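Local coordinates for protein particle-associated lyase (Acinetobacter bacteriophage AP22, PDB 4Y9V) that probably cleaves the capsular polysaccharide of Acinetobacter baumannii as the trimeric tailspike lyase of the phage, and binds a capsular saccharide, at residues Q145-D158 against Y195-P208. Numbering follows the deposited sequence.
Sequences QIQKGDWLVIYCTD and YLTSENIVILKVNP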
ATOM      1  N   GLN A 145      -0.264 -30.084 -30.055  1.00  8.10           N
ATOM      2  CA  GLN A 145      -1.536 -29.437 -29.771  1.00  8.72           C
ATOM      3  C   GLN A 145      -1.349 -28.120 -29.042  1.00  9.07           C
ATOM      4  O   GLN A 145      -2.327 -27.567 -28.519  1.00 14.78           O
ATOM      5  CB  GLN A 145      -2.456 -30.375 -29.027  1.00 10.21           C
ATOM      6  CG  GLN A 145      -2.573 -31.789 -29.672  1.00 11.62           C
ATOM      7  CD  GLN A 145      -3.072 -31.799 -31.073  1.00 12.46           C
ATOM      8  OE1 GLN A 145      -4.132 -31.145 -31.326  1.00 16.16           O
ATOM      9  NE2 GLN A 145      -2.373 -32.486 -31.973  1.00 13.91           N
ATOM     10  N   ILE A 146      -0.165 -27.561 -29.026  1.00  8.22           N
ATOM     11  CA  ILE A 146       0.171 -26.336 -28.290  1.00  7.85           C
ATOM     12  C   ILE A 146       0.462 -25.204 -29.248  1.00  8.39           C
ATOM     13  O   ILE A 146       1.244 -25.350 -30.174  1.00  9.64           O
ATOM     14  CB  ILE A 146       1.355 -26.561 -27.325  1.00  7.90           C
ATOM     15  CG1 ILE A 146       1.094 -27.712 -26.405  1.00  8.03           C
ATOM     16  CG2 ILE A 146       1.615 -25.252 -26.535  1.00  8.22           C
ATOM     17  CD1 ILE A 146       2.255 -28.059 -25.479  1.00  8.94           C
ATOM     18  N   GLN A 147      -0.137 -24.058 -28.965  0.58  9.12           N
ATOM     19  CA  GLN A 147       0.271 -22.876 -29.705  0.58 10.40           C
ATOM     20  C   GLN A 147       0.350 -21.679 -28.772  0.58  7.98           C
ATOM     21  O   GLN A 147      -0.159 -21.638 -27.662  0.58  8.25           O
ATOM     22  CB  GLN A 147      -0.637 -22.569 -30.890  0.58 14.21           C
ATOM     23  CG  GLN A 147      -2.006 -22.171 -30.408  0.58 14.36           C
ATOM     24  CD  GLN A 147      -2.972 -21.918 -31.578  0.58 19.81           C
ATOM     25  OE1 GLN A 147      -3.230 -20.809 -32.037  0.58 29.29           O
ATOM     26  NE2 GLN A 147      -3.574 -22.991 -32.086  0.58 29.20           N
ATOM     27  N   LYS A 148       1.071 -20.714 -29.288  0.54  9.83           N
ATOM     28  CA  LYS A 148       1.189 -19.436 -28.621  0.54  9.69           C
ATOM     29  C   LYS A 148      -0.127 -18.901 -28.114  0.54  7.84           C
ATOM     30  O   LYS A 148      -1.128 -18.905 -28.819  0.54 10.76           O
ATOM     31  CB  LYS A 148       1.893 -18.612 -29.742  0.54 11.42           C
ATOM     32  CG  LYS A 148       2.214 -17.289 -29.158  0.54 11.95           C
ATOM     33  CD  LYS A 148       2.692 -16.330 -30.280  0.54 12.38           C
ATOM     34  CE  LYS A 148       3.974 -16.817 -30.852  0.54  9.91           C
ATOM     35  NZ  LYS A 148       4.625 -15.709 -31.626  0.54 10.99           N
ATOM     36  N   GLY A 149      -0.223 -18.434 -26.867  1.00  7.93           N
ATOM     37  CA  GLY A 149      -1.406 -17.917 -26.232  1.00  7.83           C
ATOM     38  C   GLY A 149      -2.222 -18.937 -25.471  1.00  6.88           C
ATOM     39  O   GLY A 149      -3.146 -18.535 -24.747  1.00  8.12           O
ATOM     40  N   ASP A 150      -1.908 -20.211 -25.640  1.00  6.17           N
ATOM     41  CA  ASP A 150      -2.678 -21.234 -24.934  1.00  5.87           C
ATOM     42  C   ASP A 150      -2.478 -21.093 -23.418  1.00  5.36           C
ATOM     43  O   ASP A 150      -1.385 -20.814 -22.917  1.00  5.87           O
ATOM     44  CB  ASP A 150      -2.258 -22.616 -25.371  1.00  6.34           C
ATOM     45  CG  ASP A 150      -2.755 -23.067 -26.749  1.00  7.77           C
ATOM     46  OD1 ASP A 150      -3.602 -22.356 -27.324  1.00  9.19           O
ATOM     47  OD2 ASP A 150      -2.290 -24.116 -27.187  1.00  9.70           O
ATOM     48  N   TRP A 151      -3.567 -21.388 -22.699  1.00  5.28           N
ATOM     49  CA  TRP A 151      -3.592 -21.584 -21.272  1.00  5.21           C
ATOM     50  C   TRP A 151      -3.337 -23.066 -20.994  1.00  4.87           C
ATOM     51  O   TRP A 151      -4.152 -23.910 -21.356  1.00  5.55           O
ATOM     52  CB  TRP A 151      -4.951 -21.124 -20.720  1.00  5.65           C
ATOM     53  CG  TRP A 151      -5.208 -21.367 -19.271  1.00  5.06           C
ATOM     54  CD1 TRP A 151      -4.397 -21.891 -18.307  1.00  5.46           C
ATOM     55  CD2 TRP A 151      -6.455 -21.064 -18.627  1.00  4.72           C
ATOM     56  NE1 TRP A 151      -5.062 -21.958 -17.112  1.00  5.45           N
ATOM     57  CE2 TRP A 151      -6.321 -21.449 -17.266  1.00  4.86           C
ATOM     58  CE3 TRP A 151      -7.656 -20.504 -19.039  1.00  5.00           C
ATOM     59  CZ2 TRP A 151      -7.373 -21.304 -16.353  1.00  4.91           C
ATOM     60  CZ3 TRP A 151      -8.688 -20.337 -18.136  1.00  5.15           C
ATOM     61  CH2 TRP A 151      -8.538 -20.729 -16.802  1.00  5.07           C
ATOM     62  N   LEU A 152      -2.167 -23.342 -20.408  1.00  4.75           N
ATOM     63  CA  LEU A 152      -1.810 -24.682 -20.012  1.00  5.07           C
ATOM     64  C   LEU A 152      -1.805 -24.776 -18.474  1.00  4.71           C
ATOM     65  O   LEU A 152      -1.602 -23.789 -17.761  1.00  5.23           O
ATOM     66  CB  LEU A 152      -0.430 -25.118 -20.526  1.00  5.28           C
ATOM     67  CG  LEU A 152      -0.235 -24.982 -22.046  1.00  5.51           C
ATOM     68  CD1 LEU A 152       1.185 -25.466 -22.391  1.00  6.69           C
ATOM     69  CD2 LEU A 152      -1.274 -25.739 -22.841  1.00  6.33           C
ATOM     70  N   VAL A 153      -2.015 -25.996 -18.002  1.00  5.02           N
ATOM     71  CA  VAL A 153      -1.904 -26.313 -16.580  1.00  5.00           C
ATOM     72  C   VAL A 153      -0.790 -27.341 -16.434  1.00  4.82           C
ATOM     73  O   VAL A 153      -0.809 -28.397 -17.064  1.00  5.94           O
ATOM     74  CB  VAL A 153      -3.203 -26.909 -16.012  1.00  5.28           C
ATOM     75  CG1 VAL A 153      -3.095 -27.005 -14.491  1.00  5.83           C
ATOM     76  CG2 VAL A 153      -4.435 -26.109 -16.435  1.00  5.63           C
ATOM     77  N   ILE A 154       0.188 -27.026 -15.571  1.00  4.89           N
ATOM     78  CA  ILE A 154       1.149 -27.993 -15.092  1.00  5.08           C
ATOM     79  C   ILE A 154       0.546 -28.552 -13.810  1.00  5.05           C
ATOM     80  O   ILE A 154       0.176 -27.785 -12.929  1.00  5.41           O
ATOM     81  CB  ILE A 154       2.503 -27.302 -14.790  1.00  5.58           C
ATOM     82  CG1 ILE A 154       3.088 -26.645 -16.018  1.00  6.63           C
ATOM     83  CG2 ILE A 154       3.484 -28.288 -14.126  1.00  7.08           C
ATOM     84  CD1 ILE A 154       4.214 -25.652 -15.745  1.00  7.39           C
ATOM     85  N   TYR A 155       0.421 -29.877 -13.679  1.00  5.23           N
ATOM     86  CA  TYR A 155      -0.244 -30.438 -12.504  1.00  5.41           C
ATOM     87  C   TYR A 155       0.383 -31.754 -12.114  1.00  5.10           C
ATOM     88  O   TYR A 155       0.560 -32.641 -12.950  1.00  6.31           O
ATOM     89  CB  TYR A 155      -1.762 -30.624 -12.768  1.00  5.85           C
ATOM     90  CG  TYR A 155      -2.555 -31.027 -11.545  1.00  5.49           C
ATOM     91  CD1 TYR A 155      -2.882 -30.109 -10.560  1.00  5.83           C
ATOM     92  CD2 TYR A 155      -2.948 -32.340 -11.357  1.00  5.82           C
ATOM     93  CE1 TYR A 155      -3.590 -30.462  -9.433  1.00  5.52           C
ATOM     94  CE2 TYR A 155      -3.678 -32.708 -10.229  1.00  5.78           C
ATOM     95  CZ  TYR A 155      -4.004 -31.780  -9.269  1.00  5.55           C
ATOM     96  OH  TYR A 155      -4.724 -32.204  -8.178  1.00  5.91           O
ATOM     97  N   CYS A 156       0.710 -31.870 -10.831  1.00  5.12           N
ATOM     98  CA  CYS A 156       1.210 -33.136 -10.271  1.00  5.32           C
ATOM     99  C   CYS A 156       0.057 -33.904  -9.653  1.00  5.30           C
ATOM    100  O   CYS A 156      -0.608 -33.432  -8.757  1.00  5.84           O
ATOM    101  CB  CYS A 156       2.255 -32.825  -9.216  1.00  5.82           C
ATOM    102  SG  CYS A 156       2.946 -34.323  -8.447  1.00  6.50           S
ATOM    103  N   THR A 157      -0.137 -35.151 -10.150  1.00  5.62           N
ATOM    104  CA  THR A 157      -1.268 -35.942  -9.678  1.00  5.84           C
ATOM    105  C   THR A 157      -1.034 -36.620  -8.344  1.00  5.68           C
ATOM    106  O   THR A 157      -1.971 -37.190  -7.778  1.00  6.48           O
ATOM    107  CB  THR A 157      -1.669 -36.963 -10.766  1.00  6.68           C
ATOM    108  OG1 THR A 157      -0.562 -37.782 -11.088  1.00  7.41           O
ATOM    109  CG2 THR A 157      -2.129 -36.296 -12.047  1.00  8.79           C
ATOM    110  N   ASP A 158       0.187 -36.561  -7.820  0.55  5.96           N
ATOM    111  CA  ASP A 158       0.567 -37.201  -6.557  0.55  6.03           C
ATOM    112  C   ASP A 158       0.046 -36.418  -5.361  0.55  5.88           C
ATOM    113  O   ASP A 158       0.255 -35.197  -5.207  0.55  5.92           O
ATOM    114  CB  ASP A 158       2.073 -37.370  -6.518  0.55  7.71           C
ATOM    115  CG  ASP A 158       2.698 -38.114  -7.688  0.55  9.38           C
ATOM    116  OD1 ASP A 158       2.121 -39.147  -8.067  0.55  9.44           O
ATOM    117  OD2 ASP A 158       3.710 -37.678  -8.322  0.55 12.94           O
ATOM    118  N   TYR A 195       9.298 -28.886 -10.626  1.00  6.06           N
ATOM    119  CA  TYR A 195       8.587 -30.035 -11.193  1.00  6.59           C
ATOM    120  C   TYR A 195       9.606 -30.882 -11.939  1.00  6.90           C
ATOM    121  O   TYR A 195      10.363 -30.347 -12.752  1.00  7.74           O
ATOM    122  CB  TYR A 195       7.466 -29.633 -12.161  1.00  6.47           C
ATOM    123  CG  TYR A 195       6.487 -28.627 -11.623  1.00  5.83           C
ATOM    124  CD1 TYR A 195       5.365 -28.977 -10.891  1.00  6.31           C
ATOM    125  CD2 TYR A 195       6.702 -27.260 -11.825  1.00  6.22           C
ATOM    126  CE1 TYR A 195       4.501 -28.007 -10.411  1.00  6.14           C
ATOM    127  CE2 TYR A 195       5.846 -26.300 -11.354  1.00  5.86           C
ATOM    128  CZ  TYR A 195       4.716 -26.676 -10.637  1.00  5.54           C
ATOM    129  OH  TYR A 195       3.834 -25.756 -10.131  1.00  5.84           O
ATOM    130  N   LEU A 196       9.632 -32.176 -11.672  1.00  7.79           N
ATOM    131  CA  LEU A 196      10.625 -33.072 -12.285  1.00  8.72           C
ATOM    132  C   LEU A 196       9.995 -33.982 -13.318  1.00  9.48           C
ATOM    133  O   LEU A 196       8.876 -34.479 -13.130  1.00  9.67           O
ATOM    134  CB  LEU A 196      11.288 -33.946 -11.225  1.00 10.78           C
ATOM    135  CG  LEU A 196      11.937 -33.170 -10.069  1.00 12.75           C
ATOM    136  CD1 LEU A 196      12.453 -34.165  -9.015  1.00 15.72           C
ATOM    137  CD2 LEU A 196      13.007 -32.179 -10.528  1.00 16.52           C
ATOM    138  N   THR A 197      10.753 -34.303 -14.355  0.57 11.14           N
ATOM    139  CA  THR A 197      10.329 -35.251 -15.365  0.57 12.62           C
ATOM    140  C   THR A 197       9.853 -36.543 -14.726  0.57 12.91           C
ATOM    141  O   THR A 197       8.858 -37.128 -15.160  0.57 11.92           O
ATOM    142  CB  THR A 197      11.469 -35.586 -16.329  0.57 13.27           C
ATOM    143  OG1 THR A 197      12.623 -36.071 -15.614  0.57 17.97           O
ATOM    144  CG2 THR A 197      11.833 -34.305 -17.052  0.57 14.79           C
ATOM    145  N   SER A 198      10.654 -36.971 -13.723  1.00 12.28           N
ATOM    146  CA  SER A 198      10.455 -38.205 -13.028  1.00 14.23           C
ATOM    147  C   SER A 198       9.182 -38.273 -12.208  1.00 14.13           C
ATOM    148  O   SER A 198       8.769 -39.369 -11.784  1.00 15.24           O
ATOM    149  CB  SER A 198      11.668 -38.468 -12.086  1.00 16.56           C
ATOM    150  OG  SER A 198      11.751 -37.496 -11.056  1.00 17.46           O
ATOM    151  N   GLU A 199       8.568 -37.162 -11.894  1.00 11.42           N
ATOM    152  CA  GLU A 199       7.361 -37.045 -11.121  1.00 10.15           C
ATOM    153  C   GLU A 199       6.137 -37.253 -12.054  1.00  9.59           C
ATOM    154  O   GLU A 199       6.254 -37.214 -13.276  1.00  9.79           O
ATOM    155  CB  GLU A 199       7.263 -35.678 -10.396  1.00 10.05           C
ATOM    156  CG  GLU A 199       8.314 -35.572  -9.259  1.00 10.85           C
ATOM    157  CD  GLU A 199       8.499 -34.174  -8.735  1.00 11.38           C
ATOM    158  OE1 GLU A 199       8.115 -33.204  -9.388  1.00  9.29           O
ATOM    159  OE2 GLU A 199       9.075 -34.061  -7.624  1.00 16.02           O
ATOM    160  N   ASN A 200       4.947 -37.439 -11.472  1.00  9.48           N
ATOM    161  CA  ASN A 200       3.717 -37.576 -12.214  1.00  8.92           C
ATOM    162  C   ASN A 200       3.149 -36.192 -12.574  1.00  7.95           C
ATOM    163  O   ASN A 200       2.253 -35.696 -11.924  1.00  9.42           O
ATOM    164  CB  ASN A 200       2.676 -38.378 -11.472  1.00 11.82           C
ATOM    165  CG  ASN A 200       2.987 -39.840 -11.530  1.00 13.21           C
ATOM    166  OD1 ASN A 200       3.215 -40.362 -12.644  1.00 17.96           O
ATOM    167  ND2 ASN A 200       2.967 -40.525 -10.423  1.00 13.17           N
ATOM    168  N   ILE A 201       3.802 -35.565 -13.561  1.00  8.07           N
ATOM    169  CA  ILE A 201       3.461 -34.207 -13.997  1.00  7.21           C
ATOM    170  C   ILE A 201       2.777 -34.241 -15.333  1.00  8.22           C
ATOM    171  O   ILE A 201       3.359 -34.615 -16.363  1.00 14.03           O
ATOM    172  CB  ILE A 201       4.697 -33.295 -14.085  1.00  7.53           C
ATOM    173  CG1 ILE A 201       5.607 -33.350 -12.884  1.00  7.59           C
ATOM    174  CG2 ILE A 201       4.233 -31.861 -14.389  1.00  8.63           C
ATOM    175  CD1 ILE A 201       4.942 -32.981 -11.565  1.00  7.76           C
ATOM    176  N   VAL A 202       1.499 -33.889 -15.362  1.00  6.33           N
ATOM    177  CA  VAL A 202       0.696 -33.848 -16.557  1.00  6.15           C
ATOM    178  C   VAL A 202       0.590 -32.390 -17.012  1.00  5.84           C
ATOM    179  O   VAL A 202       0.695 -31.450 -16.221  1.00  6.30           O
ATOM    180  CB  VAL A 202      -0.684 -34.492 -16.386  1.00  7.08           C
ATOM    181  CG1 VAL A 202      -0.502 -35.936 -15.893  1.00  8.78           C
ATOM    182  CG2 VAL A 202      -1.579 -33.715 -15.449  1.00  7.50           C
ATOM    183  N   ILE A 203       0.350 -32.230 -18.326  1.00  5.69           N
ATOM    184  CA  ILE A 203       0.152 -30.938 -18.955  1.00  5.61           C
ATOM    185  C   ILE A 203      -1.271 -30.925 -19.554  1.00  5.58           C
ATOM    186  O   ILE A 203      -1.577 -31.745 -20.424  1.00  6.49           O
ATOM    187  CB  ILE A 203       1.187 -30.656 -20.043  1.00  6.25           C
ATOM    188  CG1 ILE A 203       2.635 -30.803 -19.554  1.00  6.88           C
ATOM    189  CG2 ILE A 203       0.951 -29.294 -20.678  1.00  7.29           C
ATOM    190  CD1 ILE A 203       3.038 -29.848 -18.439  1.00  7.51           C
ATOM    191  N   LEU A 204      -2.094 -30.030 -19.055  1.00  5.35           N
ATOM    192  CA  LEU A 204      -3.451 -29.843 -19.515  1.00  5.68           C
ATOM    193  C   LEU A 204      -3.522 -28.602 -20.404  1.00  5.37           C
ATOM    194  O   LEU A 204      -2.776 -27.652 -20.196  1.00  6.19           O
ATOM    195  CB  LEU A 204      -4.443 -29.667 -18.373  1.00  6.00           C
ATOM    196  CG  LEU A 204      -4.254 -30.589 -17.164  1.00  6.24           C
ATOM    197  CD1 LEU A 204      -5.255 -30.260 -16.067  1.00  7.30           C
ATOM    198  CD2 LEU A 204      -4.344 -32.067 -17.569  1.00  7.34           C
ATOM    199  N   LYS A 205      -4.463 -28.598 -21.343  0.75  5.34           N
ATOM    200  CA  LYS A 205      -4.801 -27.422 -22.111  0.75  5.46           C
ATOM    201  C   LYS A 205      -6.220 -27.016 -21.797  0.75  5.38           C
ATOM    202  O   LYS A 205      -7.110 -27.906 -21.832  0.75  6.22           O
ATOM    203  CB  LYS A 205      -4.619 -27.707 -23.620  0.75  6.67           C
ATOM    204  CG  LYS A 205      -4.960 -26.539 -24.502  0.75  7.55           C
ATOM    205  CD  LYS A 205      -4.527 -26.728 -25.920  0.75  9.64           C
ATOM    206  CE  LYS A 205      -5.117 -25.674 -26.850  0.75  9.10           C
ATOM    207  NZ  LYS A 205      -4.454 -25.673 -28.177  0.75 12.00           N
ATOM    208  N   VAL A 206      -6.452 -25.741 -21.550  1.00  5.28           N
ATOM    209  CA  VAL A 206      -7.767 -25.225 -21.167  1.00  5.54           C
ATOM    210  C   VAL A 206      -8.435 -24.533 -22.329  1.00  5.96           C
ATOM    211  O   VAL A 206      -7.829 -23.764 -23.048  1.00  8.08           O
ATOM    212  CB  VAL A 206      -7.623 -24.247 -19.971  1.00  5.68           C
ATOM    213  CG1 VAL A 206      -8.990 -23.764 -19.508  1.00  5.94           C
ATOM    214  CG2 VAL A 206      -6.862 -24.887 -18.820  1.00  6.92           C
ATOM    215  N   ASN A 207      -9.748 -24.780 -22.446  0.73  6.90           N
ATOM    216  CA  ASN A 207     -10.629 -24.048 -23.369  0.73  7.47           C
ATOM    217  C   ASN A 207     -11.566 -23.240 -22.484  0.73  6.84           C
ATOM    218  O   ASN A 207     -12.483 -23.832 -21.895  0.73  7.93           O
ATOM    219  CB  ASN A 207     -11.405 -25.077 -24.209  0.73 10.30           C
ATOM    220  CG  ASN A 207     -12.289 -24.430 -25.252  0.73 14.55           C
ATOM    221  OD1 ASN A 207     -12.465 -23.245 -25.208  0.73 21.21           O
ATOM    222  ND2 ASN A 207     -12.831 -25.253 -26.156  0.73 21.41           N
ATOM    223  N   PRO A 208     -11.312 -21.961 -22.278  1.00  6.65           N
ATOM    224  CA  PRO A 208     -12.040 -21.187 -21.267  1.00  6.75           C
ATOM    225  C   PRO A 208     -13.465 -20.835 -21.708  1.00  6.03           C
ATOM    226  O   PRO A 208     -13.738 -20.727 -22.911  1.00  8.42           O
ATOM    227  CB  PRO A 208     -11.188 -19.938 -21.117  1.00  8.09           C
ATOM    228  CG  PRO A 208     -10.574 -19.739 -22.506  1.00  9.29           C
ATOM    229  CD  PRO A 208     -10.262 -21.140 -22.928  1.00  7.87           C
TER
HETATM  230  O   HOH W   1      -5.147 -23.468 -29.469  1.00 29.67           O
HETATM  231  O   HOH W   2      -6.096 -21.771 -23.977  0.46  6.34           O
HETATM  232  O   HOH W   3      -5.735 -22.606 -24.250  0.54  7.84           O
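Lys-205 NZ, in the conformer described, is gripped by three oxygens: a salt bridge to Asp-150 OD2 (2.8 Å), the carbonyl Gln-145 O (2.9 Å) and a water that also donates to Asp-150 OD1. The lysine reaches them as an extended chain, CG anti to the backbone N (chi1 179°), passing Leu-152 CD2 on its way. Asp-150 OD2 accepts from both faces of its carboxylate plane, Lys-205 NZ on one and Gln-147 N on the other, which ties the turn 147-150 to strand 201-207. Strands 151-156 and 201-207 then run antiparallel, Val-153 pairing with Leu-204 and Tyr-155 with Val-202 as hydrogen-bonded pairs. Val-206 lays its branched end over the Trp-151 indole: CG2 stands 3.7 Å from the centroid of the five-membered ring, a CH-pi contact, while CG1 lies by CE3 of the six-membered ring. Pro-208 CB meets the edge of that ring at CZ3. On the face that carries Ile-154, its CG2 sits over the centre of the Tyr-195 ring, 3.7 Å from the centroid, and also touches Ile-201 CG2; Phe-138 of strand 137-139 packs on Ile-154 and Ile-203. At the far end Asn-200 ND2 donates to the syn lone pair of Asp-158 OD1 (2.9 Å) in one of two aspartate conformers, nearly in the amide plane. The pair belongs to the Ig-like tailspike domain, with strands 172-181 and 113-125 flanking it. Backbone bonds set the register, polar bonds of Lys-205 and Asn-200 reinforce both ends, and the shared carboxylate would probably favour a charged Lys-205 in this conformer.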